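Local coordinates for A1 protein (Enterobacteria phage Qbeta, PDB 3RLK), which is a minor structural protein of the phage, made by read-through of the coat gene stop codon and probably needed for infection, at residues A[26-34]-A[183-191]. Numbering follows the deposited sequence.
Sequences GKYTCPFAI and IQAVIVVPR
Tyr-28, Pro-31 and Phe-32 lean on strand 183-188, the outermost strand of its sheet within this chain, joining two parts of the read-through domain's beta fold: the short antiparallel pair 28-29 and 62-63, and the antiparallel sheet 96-98, 154-159, 183-188. The touching parts, 28-32 and 186-188, run 85° apart, so no backbone ladder forms and side chains do the work. The Tyr-28 ring reaches obliquely along the strand, from beside Val-186 O to the Val-188 amide, because CG is anti to the backbone N (chi1 176°). At its far end OH accepts the amide of Val-188, with N to OH 3.1 Å and a nearly straight N-H...O angle of 173°. Halfway along, Val-186 O lies at the ring edge, in its plane, 3.3 Å from CE1, which also meets Ile-187 CG2 at 3.7 Å, the two side chains crossing at about a right angle. This is the close-packed part, with Val-186 and Ile-187 buried; Ile-187 continues inward to Val-155 and Leu-70, and Val-186 to Leu-135. The other side, at Pro-31, Phe-32 and Val-188, is partly exposed, and its side-chain to side-chain contacts are apolar. Phe-32 lies across both valines, its CD2 edge 3.8 Å from Val-186 CG1 and its CZ 3.6 Å from Val-188 CG2, while Pro-31 CG slides past that same methyl at 3.8 Å. Cys-30, buried behind them, offers just a distant SG to Val-186. Val-186 O, buried with no hydrogen-bond partner in the model, faces carbon here: Tyr-28 CE1 and, 3.3 Å away, Pro-31 CD.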
loop_
_atom_site.group_PDB
_atom_site.type_symbol
_atom_site.label_atom_id
_atom_site.label_comp_id
_atom_site.label_asym_id
_atom_site.label_seq_id
_atom_site.Cartn_x
_atom_site.Cartn_y
_atom_site.Cartn_z
ATOM N N GLY A 26 3.726 -12.791 -14.207
ATOM C CA GLY A 26 3.584 -13.974 -13.298
ATOM C C GLY A 26 2.600 -13.704 -12.188
ATOM O O GLY A 26 1.791 -12.766 -12.249
ATOM N N LYS A 27 2.677 -14.504 -11.134
ATOM C CA LYS A 27 1.779 -14.299 -9.946
ATOM C C LYS A 27 2.717 -14.267 -8.708
ATOM O O LYS A 27 3.865 -14.771 -8.727
ATOM C CB LYS A 27 0.827 -15.483 -9.749
ATOM C CG LYS A 27 -0.015 -15.923 -10.976
ATOM C CD LYS A 27 -1.489 -15.679 -10.686
ATOM C CE LYS A 27 -2.424 -15.844 -11.915
ATOM N NZ LYS A 27 -2.542 -14.582 -12.747
ATOM N N TYR A 28 2.227 -13.694 -7.636
ATOM C CA TYR A 28 3.010 -13.577 -6.386
ATOM C C TYR A 28 2.013 -13.566 -5.219
ATOM O O TYR A 28 1.138 -12.675 -5.115
ATOM C CB TYR A 28 3.780 -12.265 -6.437
ATOM C CG TYR A 28 4.561 -11.952 -5.179
ATOM C CD1 TYR A 28 4.120 -10.968 -4.265
ATOM C CD2 TYR A 28 5.755 -12.604 -4.918
ATOM C CE1 TYR A 28 4.814 -10.632 -3.148
ATOM C CE2 TYR A 28 6.506 -12.269 -3.748
ATOM C CZ TYR A 28 6.062 -11.280 -2.884
ATOM O OH TYR A 28 6.840 -11.052 -1.769
ATOM N N THR A 29 2.160 -14.535 -4.319
ATOM C CA THR A 29 1.307 -14.610 -3.119
ATOM C C THR A 29 1.680 -13.517 -2.125
ATOM O O THR A 29 2.885 -13.345 -1.821
ATOM C CB THR A 29 1.540 -15.934 -2.381
ATOM O OG1 THR A 29 1.261 -17.052 -3.260
ATOM C CG2 THR A 29 0.641 -16.016 -1.205
ATOM N N CYS A 30 0.686 -12.745 -1.686
ATOM C CA CYS A 30 0.895 -11.722 -0.682
ATOM C C CYS A 30 1.584 -12.366 0.527
ATOM O O CYS A 30 1.092 -13.368 1.076
ATOM C CB CYS A 30 -0.431 -11.125 -0.237
ATOM S SG CYS A 30 -0.178 -9.749 0.846
ATOM N N PRO A 31 2.745 -11.861 0.909
ATOM C CA PRO A 31 3.566 -12.542 1.880
ATOM C C PRO A 31 3.226 -12.241 3.340
ATOM O O PRO A 31 3.895 -12.723 4.238
ATOM C CB PRO A 31 4.973 -12.030 1.537
ATOM C CG PRO A 31 4.802 -10.758 0.953
ATOM C CD PRO A 31 3.409 -10.620 0.412
ATOM N N PHE A 32 2.181 -11.467 3.581
ATOM C CA PHE A 32 1.692 -11.213 4.920
ATOM C C PHE A 32 0.265 -11.665 5.010
ATOM O O PHE A 32 -0.379 -11.901 3.963
ATOM C CB PHE A 32 1.780 -9.721 5.245
ATOM C CG PHE A 32 3.191 -9.206 5.231
ATOM C CD1 PHE A 32 4.048 -9.465 6.286
ATOM C CD2 PHE A 32 3.674 -8.507 4.114
ATOM C CE1 PHE A 32 5.397 -9.056 6.254
ATOM C CE2 PHE A 32 5.002 -8.109 4.049
ATOM C CZ PHE A 32 5.869 -8.357 5.158
ATOM N N ALA A 33 -0.193 -11.866 6.252
ATOM C CA ALA A 33 -1.556 -12.279 6.480
ATOM C C ALA A 33 -2.501 -11.270 5.840
ATOM O O ALA A 33 -2.305 -10.008 5.861
ATOM C CB ALA A 33 -1.839 -12.379 7.969
ATOM N N ILE A 34 -3.564 -11.804 5.260
ATOM C CA ILE A 34 -4.633 -10.945 4.723
ATOM C C ILE A 34 -6.032 -11.172 5.424
ATOM O O ILE A 34 -6.231 -12.251 5.961
ATOM C CB ILE A 34 -4.716 -11.030 3.226
ATOM C CG1 ILE A 34 -5.010 -12.465 2.783
ATOM C CG2 ILE A 34 -3.414 -10.477 2.572
ATOM C CD1 ILE A 34 -5.641 -12.487 1.309
ATOM N N ILE A 183 -2.333 0.957 -5.529
ATOM C CA ILE A 183 -1.445 -0.130 -5.064
ATOM C C ILE A 183 -1.528 -1.271 -6.035
ATOM O O ILE A 183 -2.638 -1.679 -6.433
ATOM C CB ILE A 183 -1.836 -0.577 -3.603
ATOM C CG1 ILE A 183 -1.763 0.658 -2.677
ATOM C CG2 ILE A 183 -1.042 -1.895 -3.161
ATOM C CD1 ILE A 183 -2.452 0.519 -1.300
ATOM N N GLN A 184 -0.381 -1.836 -6.372
ATOM C CA GLN A 184 -0.302 -2.973 -7.326
ATOM C C GLN A 184 -0.003 -4.232 -6.571
ATOM O O GLN A 184 -0.416 -5.322 -6.995
ATOM C CB GLN A 184 0.857 -2.746 -8.276
ATOM C CG GLN A 184 0.884 -1.389 -9.037
ATOM C CD GLN A 184 -0.347 -1.246 -9.897
ATOM O OE1 GLN A 184 -1.217 -0.418 -9.613
ATOM N NE2 GLN A 184 -0.507 -2.157 -10.839
ATOM N N ALA A 185 0.794 -4.127 -5.504
ATOM C CA ALA A 185 1.168 -5.325 -4.724
ATOM C C ALA A 185 1.848 -4.962 -3.410
ATOM O O ALA A 185 2.298 -3.821 -3.224
ATOM C CB ALA A 185 2.063 -6.271 -5.540
ATOM N N VAL A 186 1.897 -5.929 -2.478
ATOM C CA VAL A 186 2.679 -5.762 -1.241
ATOM C C VAL A 186 3.693 -6.877 -1.362
ATOM O O VAL A 186 3.334 -8.084 -1.637
ATOM C CB VAL A 186 1.829 -5.981 0.093
ATOM C CG1 VAL A 186 2.788 -6.076 1.316
ATOM C CG2 VAL A 186 0.850 -4.852 0.341
ATOM N N ILE A 187 4.975 -6.526 -1.185
ATOM C CA ILE A 187 6.040 -7.526 -1.338
ATOM C C ILE A 187 6.957 -7.544 -0.127
ATOM O O ILE A 187 6.961 -6.585 0.670
ATOM C CB ILE A 187 6.930 -7.291 -2.655
ATOM C CG1 ILE A 187 7.645 -5.937 -2.517
ATOM C CG2 ILE A 187 6.016 -7.194 -3.893
ATOM C CD1 ILE A 187 8.674 -5.649 -3.680
ATOM N N VAL A 188 7.758 -8.610 -0.056
ATOM C CA VAL A 188 8.991 -8.592 0.730
ATOM C C VAL A 188 10.194 -8.328 -0.234
ATOM O O VAL A 188 10.477 -9.125 -1.126
ATOM C CB VAL A 188 9.159 -9.869 1.591
ATOM C CG1 VAL A 188 10.553 -9.855 2.255
ATOM C CG2 VAL A 188 8.082 -9.951 2.757
ATOM N N VAL A 189 10.833 -7.152 -0.131
ATOM C CA VAL A 189 11.926 -6.868 -1.089
ATOM C C VAL A 189 13.153 -7.756 -0.790
ATOM O O VAL A 189 13.670 -7.748 0.333
ATOM C CB VAL A 189 12.264 -5.370 -1.171
ATOM C CG1 VAL A 189 12.709 -4.833 0.185
ATOM C CG2 VAL A 189 13.303 -5.076 -2.271
ATOM N N PRO A 190 13.631 -8.517 -1.784
ATOM C CA PRO A 190 14.870 -9.350 -1.559
ATOM C C PRO A 190 16.109 -8.543 -1.237
ATOM O O PRO A 190 16.340 -7.464 -1.797
ATOM C CB PRO A 190 15.114 -10.040 -2.897
ATOM C CG PRO A 190 13.767 -9.913 -3.629
ATOM C CD PRO A 190 13.190 -8.578 -3.184
ATOM N N ARG A 191 16.919 -9.093 -0.337
ATOM C CA ARG A 191 18.285 -8.571 -0.148
ATOM C C ARG A 191 19.144 -8.703 -1.369
ATOM O O ARG A 191 18.948 -9.606 -2.162
ATOM C CB ARG A 191 18.969 -9.297 0.989
ATOM C CG ARG A 191 18.413 -8.814 2.310
ATOM C CD ARG A 191 18.763 -9.771 3.483
ATOM N NE ARG A 191 18.114 -11.080 3.378
ATOM C CZ ARG A 191 17.194 -11.500 4.264
ATOM N NH1 ARG A 191 16.878 -10.730 5.283
ATOM N NH2 ARG A 191 16.647 -12.684 4.142
#